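Local coordinates for surface protein SPB1 (PDB 4UZG) that forms the backbone subunit of the group B streptococcus type 2b pilus, probably linked to its neighbours by sortase-made covalent bonds, at residues Q197-N202 and V207-E212; L238-A243 and N248-S253; K9-S12 and T16-Y19. One frame throughout, in Å; residues are numbered along the deposited sequence. Where two conformers were deposited one is given.

Overall arrangement
The three contacts run in series along an elongated all-beta chain, interaction 3 first, then 1, then 2. Interaction 3 joins a loop to strand 16-26 of the large mixed sheet, while interactions 1 and 2 both lie in the prealbumin-like region. Interaction 1 is in the middle: its centre is about 19 Å from that of interaction 3 and about 18 Å from that of interaction 2, whereas the centres of 2 and 3 are about 32 Å apart. It touches both, V207 packing on S12 and E212 pairing with K241. The small hairpin of interaction 1 thus lies where the N-terminal part of the chain meets the prealbumin-like region, touching a residue of each.

Interaction 1: residues Q197-N202 and V207-E212; sequences QFLNFN and VEWGTE. With CA (calcium ion), chain E.
F198 and G210 exchange two backbone hydrogen bonds, N200 and E208 another two, and together they zip this small antiparallel hairpin. Between them L199 and W209 form a non-hydrogen-bonded pair, with L199 CB 3.6 Å from W209 CZ3 and L199 CD1 over the indole face toward its rim. At the hairpin's turn end V207 CG2 stands above the centre of the F201 ring.

On the side of the sheet that carries F198, the E212 side chain runs extended across the phenyl ring. E212 CB lies over the ring centre, 3.7 Å from the F198 centroid, a CH-pi contact. With CG set anti to the backbone N (chi1 -173°), the chain continues over the ring, and E212 CG lies 4.0 Å from F198 CE2. CD passes CE2 and CZ, and E212 OE1 comes to 3.8 Å from F198 CZ. The carboxylate is stacked on the ring, the planes 11° apart, and OE2 pairs with K241. A water joins F198 O to T211 O.

At the other end a bend at chi2 (-69°) helps bring E208 OE2 to within 2.4 Å of calcium. V207 O binds the ion at 2.3 Å. Three consecutive residues, with N206 OD1 the third ligand, thus grip it where the second strand begins, and four waters complete seven oxygen ligands, neutral and anionic, a chemistry suited to calcium.

Interaction 2: residues L238-A243 and N248-S253; sequences LVEKKA and NLLDNS
E240 and L250 carry the tight part of this contact. The glutamate chain is extended, with CG anti to the backbone N (chi1 -169°), and this sends its carboxylate across to the loop. There E240 OE1 receives the backbone N-H of L250, with L250 N at 3.0 Å. The bond is nearly straight, 168° at the hydrogen, and the donor comes almost in line with the C-O bond. L250 CG packs on E240 OE1 at 3.4 Å. L250 CD1 lies against E240 CD. L249 runs antiparallel to the glutamate side chain, bringing L249 CD1 to 3.5 Å from E240 O. A243 CB closes the end of this patch against N248 O.

The other side is looser and wet. No direct backbone hydrogen bond spans the gap; instead one water lies 2.7 Å from E240 O and also meets L250 O, while a second accepts from E240 N and reaches N252 O. Direct touch resumes where S253 CA approaches L238 O at 3.2 Å, and S253 CB rests on V239 CG2.

Just beyond, K241 and K242 both face I188 in a classic beta bulge at the end of strand 234-240. E240 also packs on K175, and L250 on N279. E240, in the LVEKKA segment, probably corresponds to the glutamate of the E-box of CnaB-type pilin domains, consistent with an isopeptide bond whose lysine and asparagine would probably be K175 and N279.

Interaction 3: residues K9-S12 and T16-Y19; sequences KTYS and TVKY
V17 sets one methyl over the face of the Y11 ring and the other beside its phenolic end. V17 CG2 sits 3.8 Å from the Y11 ring centroid and just 4° off the normal, a CH-pi contact over the face. V17 CG1, anti to the backbone N (chi1 178°), reaches forward to Y11 OH at 3.6 Å and also touches CZ. The two branches of the valine thus reach the ring centre and the phenol oxygen. The side chains themselves cross at about a right angle. T16 O approaches Y11 CE1 obliquely at 3.6 Å.

In the next shell the phenol is held by hydrogen bonds to D7 OD1 and to Q8 N. The same D7 oxygen accepts from K18 N, so the carboxylate links the tyrosine to the strand on which V17 lies. V17 CG1 in turn rests on a face of the Y19 ring, offset toward its rim.

Further out, V6 of strand 4-6 touches both Y11 and V17, and L131 of strand 121-131 adds to the packing round Y11. Backbone bonds of V17 with G129 and Y19 with Y127 join strand 16-26 to strand 121-131; strand 4-6 flanks it on the other side in the sheet, with Y11 reaching in from the loop that connects strands 4-6 and 16-26.

Interaction 1: residues Q197-N202 and V207-E212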
loop_
_atom_site.group_PDB
_atom_site.type_symbol
_atom_site.label_atom_id
_atom_site.label_comp_id
_atom_site.label_asym_id
_atom_site.label_seq_id
_atom_site.Cartn_x
_atom_site.Cartn_y
_atom_site.Cartn_z
ATOM N N GLN A 197 -4.484 -9.058 19.340
ATOM C CA GLN A 197 -3.744 -10.031 18.554
ATOM C C GLN A 197 -2.272 -9.697 18.487
ATOM O O GLN A 197 -1.869 -8.556 18.735
ATOM C CB GLN A 197 -4.310 -10.118 17.140
ATOM C CG GLN A 197 -5.769 -10.543 17.088
ATOM C CD GLN A 197 -6.447 -10.068 15.841
ATOM O OE1 GLN A 197 -6.429 -8.881 15.512
ATOM N NE2 GLN A 197 -7.015 -11.006 15.104
ATOM N N PHE A 198 -1.488 -10.698 18.104
ATOM C CA PHE A 198 -0.039 -10.622 18.114
ATOM C C PHE A 198 0.515 -10.825 16.713
ATOM O O PHE A 198 0.037 -11.655 15.932
ATOM C CB PHE A 198 0.561 -11.669 19.056
ATOM C CG PHE A 198 0.158 -11.441 20.472
ATOM C CD1 PHE A 198 -1.092 -11.843 20.925
ATOM C CD2 PHE A 198 0.987 -10.743 21.340
ATOM C CE1 PHE A 198 -1.500 -11.581 22.232
ATOM C CE2 PHE A 198 0.585 -10.484 22.664
ATOM C CZ PHE A 198 -0.662 -10.904 23.094
ATOM N N LEU A 199 1.548 -10.060 16.382
ATOM C CA LEU A 199 2.149 -10.072 15.057
ATOM C C LEU A 199 2.906 -11.346 14.768
ATOM O O LEU A 199 3.836 -11.723 15.510
ATOM C CB LEU A 199 3.125 -8.899 14.945
ATOM C CG LEU A 199 3.976 -8.831 13.674
ATOM C CD1 LEU A 199 3.091 -8.636 12.449
ATOM C CD2 LEU A 199 5.008 -7.713 13.803
ATOM N N ASN A 200 2.543 -11.997 13.668
ATOM C CA ASN A 200 3.341 -13.044 13.055
ATOM C C ASN A 200 3.794 -12.490 11.705
ATOM O O ASN A 200 2.958 -12.229 10.824
ATOM C CB ASN A 200 2.561 -14.334 12.864
ATOM C CG ASN A 200 3.400 -15.390 12.135
ATOM O OD1 ASN A 200 3.972 -15.158 11.091
ATOM N ND2 ASN A 200 3.564 -16.528 12.760
ATOM N N PHE A 201 5.091 -12.289 11.563
ATOM C CA PHE A 201 5.677 -11.731 10.351
ATOM C C PHE A 201 6.675 -12.746 9.771
ATOM O O PHE A 201 7.648 -12.394 9.092
ATOM C CB PHE A 201 6.348 -10.378 10.631
ATOM C CG PHE A 201 6.320 -9.360 9.493
ATOM C CD1 PHE A 201 6.021 -9.705 8.175
ATOM C CD2 PHE A 201 6.633 -8.041 9.771
ATOM C CE1 PHE A 201 6.065 -8.741 7.179
ATOM C CE2 PHE A 201 6.664 -7.080 8.781
ATOM C CZ PHE A 201 6.371 -7.430 7.487
ATOM N N ASN A 202 6.404 -14.028 10.001
ATOM C CA ASN A 202 7.312 -15.057 9.506
ATOM C C ASN A 202 7.296 -15.186 7.989
ATOM O O ASN A 202 8.319 -15.515 7.387
ATOM C CB ASN A 202 7.026 -16.374 10.175
ATOM C CG ASN A 202 7.325 -16.329 11.671
ATOM O OD1 ASN A 202 8.000 -15.417 12.195
ATOM N ND2 ASN A 202 6.811 -17.304 12.371
ATOM N N VAL A 207 2.269 -9.612 6.830
ATOM C CA VAL A 207 1.907 -9.403 8.223
ATOM C C VAL A 207 0.652 -10.180 8.545
ATOM O O VAL A 207 -0.337 -10.069 7.808
ATOM C CB VAL A 207 1.647 -7.894 8.454
ATOM C CG1 VAL A 207 0.876 -7.605 9.735
ATOM C CG2 VAL A 207 2.952 -7.097 8.405
ATOM N N GLU A 208 0.656 -10.924 9.652
ATOM C CA GLU A 208 -0.529 -11.608 10.128
ATOM C C GLU A 208 -0.705 -11.335 11.617
ATOM O O GLU A 208 0.268 -11.055 12.338
ATOM C CB GLU A 208 -0.417 -13.108 9.883
ATOM C CG GLU A 208 -0.644 -13.495 8.409
ATOM C CD GLU A 208 -2.112 -13.290 7.986
ATOM O OE1 GLU A 208 -3.028 -13.886 8.634
ATOM O OE2 GLU A 208 -2.388 -12.465 7.116
ATOM N N TRP A 209 -1.948 -11.414 12.065
ATOM C CA TRP A 209 -2.326 -11.124 13.441
ATOM C C TRP A 209 -3.034 -12.346 14.004
ATOM O O TRP A 209 -3.968 -12.847 13.394
ATOM C CB TRP A 209 -3.229 -9.893 13.498
ATOM C CG TRP A 209 -2.555 -8.667 13.015
ATOM C CD1 TRP A 209 -2.739 -8.062 11.803
ATOM C CD2 TRP A 209 -1.532 -7.930 13.687
ATOM N NE1 TRP A 209 -1.897 -6.995 11.675
ATOM C CE2 TRP A 209 -1.150 -6.876 12.820
ATOM C CE3 TRP A 209 -0.917 -8.034 14.944
ATOM C CZ2 TRP A 209 -0.172 -5.954 13.170
ATOM C CZ3 TRP A 209 0.031 -7.123 15.287
ATOM C CH2 TRP A 209 0.408 -6.088 14.407
ATOM N N GLY A 210 -2.597 -12.820 15.162
ATOM C CA GLY A 210 -3.182 -14.024 15.724
ATOM C C GLY A 210 -2.757 -14.281 17.144
ATOM O O GLY A 210 -2.644 -13.351 17.947
ATOM N N THR A 211 -2.584 -15.544 17.484
ATOM C CA THR A 211 -2.319 -15.913 18.871
ATOM C C THR A 211 -0.915 -15.482 19.301
ATOM O O THR A 211 0.005 -15.302 18.500
ATOM C CB THR A 211 -2.428 -17.418 19.090
ATOM O OG1 THR A 211 -1.337 -18.039 18.392
ATOM C CG2 THR A 211 -3.775 -17.982 18.643
ATOM N N GLU A 212 -0.750 -15.331 20.613
ATOM C CA GLU A 212 0.555 -15.023 21.161
ATOM C C GLU A 212 1.540 -16.166 20.881
ATOM O O GLU A 212 2.702 -15.940 20.598
ATOM C CB GLU A 212 0.434 -14.723 22.653
ATOM C CG GLU A 212 1.747 -14.231 23.240
ATOM C CD GLU A 212 1.635 -13.759 24.667
ATOM O OE1 GLU A 212 0.533 -13.820 25.258
ATOM O OE2 GLU A 212 2.668 -13.324 25.206
HETATM CA CA CA E . -2.062 -10.233 6.241
HETATM O O HOH W 1 0.351 -14.483 15.818
HETATM O O HOH W 2 -3.064 -11.461 4.426
HETATM O O HOH W 3 -3.467 -9.758 8.087
HETATM O O HOH W 4 -4.002 -8.911 5.320
HETATM O O HOH W 5 -1.258 -8.102 5.644
#

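Interaction 2: residues L238-A243 and N248-S253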
loop_
_atom_site.group_PDB
_atom_site.type_symbol
_atom_site.label_atom_id
_atom_site.label_comp_id
_atom_site.label_asym_id
_atom_site.label_seq_id
_atom_site.Cartn_x
_atom_site.Cartn_y
_atom_site.Cartn_z
ATOM N N LEU A 238 4.018 -2.798 22.694
ATOM C CA LEU A 238 5.261 -3.550 22.799
ATOM C C LEU A 238 5.203 -4.404 24.049
ATOM O O LEU A 238 5.104 -3.865 25.151
ATOM C CB LEU A 238 6.445 -2.599 22.898
ATOM C CG LEU A 238 6.544 -1.523 21.799
ATOM C CD1 LEU A 238 7.715 -0.589 22.049
ATOM C CD2 LEU A 238 6.616 -2.099 20.434
ATOM N N VAL A 239 5.272 -5.714 23.886
ATOM C CA VAL A 239 5.152 -6.656 24.989
ATOM C C VAL A 239 6.503 -7.358 25.182
ATOM O O VAL A 239 6.957 -8.097 24.310
ATOM C CB VAL A 239 4.055 -7.683 24.712
ATOM C CG1 VAL A 239 3.958 -8.711 25.821
ATOM C CG2 VAL A 239 2.702 -7.001 24.499
ATOM N N GLU A 240 7.136 -7.137 26.326
ATOM C CA GLU A 240 8.390 -7.792 26.619
ATOM C C GLU A 240 8.121 -9.213 27.076
ATOM O O GLU A 240 7.378 -9.449 28.032
ATOM C CB GLU A 240 9.155 -7.032 27.684
ATOM C CG GLU A 240 10.562 -7.523 27.831
ATOM C CD GLU A 240 11.362 -6.707 28.831
ATOM O OE1 GLU A 240 11.096 -6.783 30.044
ATOM O OE2 GLU A 240 12.299 -6.007 28.383
ATOM N N LYS A 241 8.742 -10.158 26.380
ATOM C CA LYS A 241 8.674 -11.567 26.710
ATOM C C LYS A 241 9.877 -12.037 27.521
ATOM O O LYS A 241 9.748 -12.982 28.301
ATOM C CB LYS A 241 8.551 -12.401 25.449
ATOM C CG LYS A 241 7.275 -12.158 24.674
ATOM C CD LYS A 241 6.009 -12.330 25.522
ATOM C CE LYS A 241 5.795 -13.746 26.031
ATOM N NZ LYS A 241 5.496 -14.747 24.966
ATOM N N LYS A 242 11.031 -11.405 27.345
ATOM C CA LYS A 242 12.246 -11.748 28.095
ATOM C C LYS A 242 13.023 -10.455 28.281
ATOM O O LYS A 242 13.290 -9.747 27.312
ATOM C CB LYS A 242 13.099 -12.786 27.362
ATOM C CG LYS A 242 14.305 -13.255 28.172
ATOM C CD LYS A 242 15.053 -14.426 27.480
ATOM C CE LYS A 242 16.092 -13.974 26.402
ATOM N NZ LYS A 242 17.144 -15.043 25.954
ATOM N N ALA A 243 13.367 -10.127 29.523
ATOM C CA ALA A 243 14.178 -8.956 29.784
ATOM C C ALA A 243 15.644 -9.238 29.430
ATOM O O ALA A 243 16.067 -10.394 29.398
ATOM C CB ALA A 243 14.055 -8.556 31.245
ATOM N N ASN A 248 14.611 -7.059 35.346
ATOM C CA ASN A 248 13.302 -7.597 35.692
ATOM C C ASN A 248 12.332 -7.535 34.510
ATOM O O ASN A 248 12.291 -6.545 33.803
ATOM C CB ASN A 248 12.705 -6.823 36.857
ATOM C CG ASN A 248 13.475 -7.018 38.138
ATOM O OD1 ASN A 248 14.042 -8.088 38.385
ATOM N ND2 ASN A 248 13.518 -5.981 38.959
ATOM N N LEU A 249 11.547 -8.581 34.294
ATOM C CA LEU A 249 10.546 -8.584 33.234
ATOM C C LEU A 249 9.507 -7.499 33.452
ATOM O O LEU A 249 8.927 -7.404 34.524
ATOM C CB LEU A 249 9.851 -9.940 33.172
ATOM C CG LEU A 249 8.879 -10.157 32.016
ATOM C CD1 LEU A 249 9.595 -10.042 30.654
ATOM C CD2 LEU A 249 8.224 -11.530 32.181
ATOM N N LEU A 250 9.300 -6.676 32.434
ATOM C CA LEU A 250 8.343 -5.575 32.503
ATOM C C LEU A 250 6.923 -6.098 32.549
ATOM O O LEU A 250 6.552 -6.921 31.728
ATOM C CB LEU A 250 8.526 -4.650 31.285
ATOM C CG LEU A 250 9.838 -3.851 31.323
ATOM C CD1 LEU A 250 10.102 -3.222 29.955
ATOM C CD2 LEU A 250 9.825 -2.772 32.413
ATOM N N ASP A 251 6.120 -5.597 33.483
ATOM C CA ASP A 251 4.767 -6.108 33.702
ATOM C C ASP A 251 3.817 -5.684 32.614
ATOM O O ASP A 251 2.883 -6.417 32.246
ATOM C CB ASP A 251 4.192 -5.582 35.026
ATOM C CG ASP A 251 4.808 -6.233 36.252
ATOM O OD1 ASP A 251 5.368 -7.343 36.138
ATOM O OD2 ASP A 251 4.710 -5.628 37.346
ATOM N N ASN A 252 4.009 -4.474 32.122
ATOM C CA ASN A 252 2.990 -3.890 31.267
ATOM C C ASN A 252 3.592 -3.538 29.945
ATOM O O ASN A 252 4.821 -3.390 29.795
ATOM C CB ASN A 252 2.332 -2.661 31.887
ATOM C CG ASN A 252 1.507 -3.000 33.132
ATOM O OD1 ASN A 252 1.702 -2.410 34.188
ATOM N ND2 ASN A 252 0.583 -3.959 33.002
ATOM N N SER A 253 2.712 -3.494 28.957
ATOM C CA SER A 253 3.146 -3.200 27.625
ATOM C C SER A 253 3.333 -1.704 27.462
ATOM O O SER A 253 2.924 -0.910 28.309
ATOM C CB SER A 253 2.144 -3.748 26.621
ATOM O OG SER A 253 0.927 -3.033 26.697
HETATM O O HOH W 6 7.100 -3.346 27.300
HETATM O O HOH W 7 6.005 -5.691 28.523
HETATM O O HOH W 8 5.719 -8.600 29.978
#

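Interaction 3: residues K9-S12 and T16-Y19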
loop_
_atom_site.group_PDB
_atom_site.type_symbol
_atom_site.label_atom_id
_atom_site.label_comp_id
_atom_site.label_asym_id
_atom_site.label_seq_id
_atom_site.Cartn_x
_atom_site.Cartn_y
_atom_site.Cartn_z
ATOM N N LYS A 9 -5.158 5.021 3.457
ATOM C CA LYS A 9 -4.020 5.910 3.594
ATOM C C LYS A 9 -2.703 5.159 3.808
ATOM O O LYS A 9 -1.644 5.618 3.387
ATOM C CB LYS A 9 -4.254 6.888 4.750
ATOM C CG LYS A 9 -5.386 7.861 4.516
ATOM C CD LYS A 9 -5.617 8.759 5.746
ATOM C CE LYS A 9 -6.098 7.978 7.002
ATOM N NZ LYS A 9 -7.487 7.409 6.901
ATOM N N THR A 10 -2.771 4.024 4.502
ATOM C CA THR A 10 -1.613 3.164 4.749
ATOM C C THR A 10 -2.065 1.726 4.764
ATOM O O THR A 10 -3.260 1.423 4.902
ATOM C CB THR A 10 -0.904 3.480 6.086
ATOM O OG1 THR A 10 -1.792 3.198 7.162
ATOM C CG2 THR A 10 -0.439 4.903 6.175
ATOM N N TYR A 11 -1.088 0.832 4.664
ATOM C CA TYR A 11 -1.299 -0.605 4.609
ATOM C C TYR A 11 -0.225 -1.312 5.408
ATOM O O TYR A 11 0.850 -0.770 5.631
ATOM C CB TYR A 11 -1.189 -1.104 3.158
ATOM C CG TYR A 11 -2.227 -0.535 2.232
ATOM C CD1 TYR A 11 -3.458 -1.147 2.076
ATOM C CD2 TYR A 11 -1.984 0.619 1.506
ATOM C CE1 TYR A 11 -4.423 -0.610 1.226
ATOM C CE2 TYR A 11 -2.937 1.158 0.650
ATOM C CZ TYR A 11 -4.150 0.550 0.519
ATOM O OH TYR A 11 -5.060 1.122 -0.339
ATOM N N SER A 12 -0.503 -2.542 5.798
ATOM C CA SER A 12 0.534 -3.478 6.223
ATOM C C SER A 12 0.956 -4.332 5.038
ATOM O O SER A 12 0.162 -4.645 4.146
ATOM C CB SER A 12 0.053 -4.409 7.336
ATOM O OG SER A 12 -0.082 -3.709 8.553
ATOM N N THR A 16 -4.211 -6.303 0.697
ATOM C CA THR A 16 -4.772 -5.995 -0.611
ATOM C C THR A 16 -4.957 -4.484 -0.728
ATOM O O THR A 16 -5.614 -3.855 0.114
ATOM C CB THR A 16 -6.112 -6.694 -0.793
ATOM O OG1 THR A 16 -5.899 -8.099 -0.685
ATOM C CG2 THR A 16 -6.728 -6.366 -2.155
ATOM N N VAL A 17 -4.377 -3.916 -1.778
ATOM C CA VAL A 17 -4.507 -2.522 -2.140
ATOM C C VAL A 17 -5.523 -2.433 -3.267
ATOM O O VAL A 17 -5.354 -3.070 -4.300
ATOM C CB VAL A 17 -3.154 -1.970 -2.638
ATOM C CG1 VAL A 17 -3.294 -0.519 -3.067
ATOM C CG2 VAL A 17 -2.068 -2.123 -1.566
ATOM N N LYS A 18 -6.611 -1.683 -3.070
ATOM C CA LYS A 18 -7.561 -1.457 -4.164
ATOM C C LYS A 18 -7.304 -0.108 -4.780
ATOM O O LYS A 18 -7.360 0.933 -4.103
ATOM C CB LYS A 18 -9.018 -1.561 -3.741
ATOM C CG LYS A 18 -9.912 -1.529 -4.968
ATOM C CD LYS A 18 -11.326 -2.014 -4.706
ATOM C CE LYS A 18 -12.016 -2.458 -5.998
ATOM N NZ LYS A 18 -11.358 -3.664 -6.585
ATOM N N TYR A 19 -6.987 -0.159 -6.067
ATOM C CA TYR A 19 -6.717 1.010 -6.880
ATOM C C TYR A 19 -7.932 1.395 -7.716
ATOM O O TYR A 19 -8.669 0.523 -8.191
ATOM C CB TYR A 19 -5.614 0.681 -7.870
ATOM C CG TYR A 19 -4.225 0.465 -7.302
ATOM C CD1 TYR A 19 -3.353 1.521 -7.166
ATOM C CD2 TYR A 19 -3.767 -0.794 -6.960
ATOM C CE1 TYR A 19 -2.053 1.344 -6.734
ATOM C CE2 TYR A 19 -2.462 -0.990 -6.507
ATOM C CZ TYR A 19 -1.605 0.074 -6.397
ATOM O OH TYR A 19 -0.316 -0.176 -5.993
#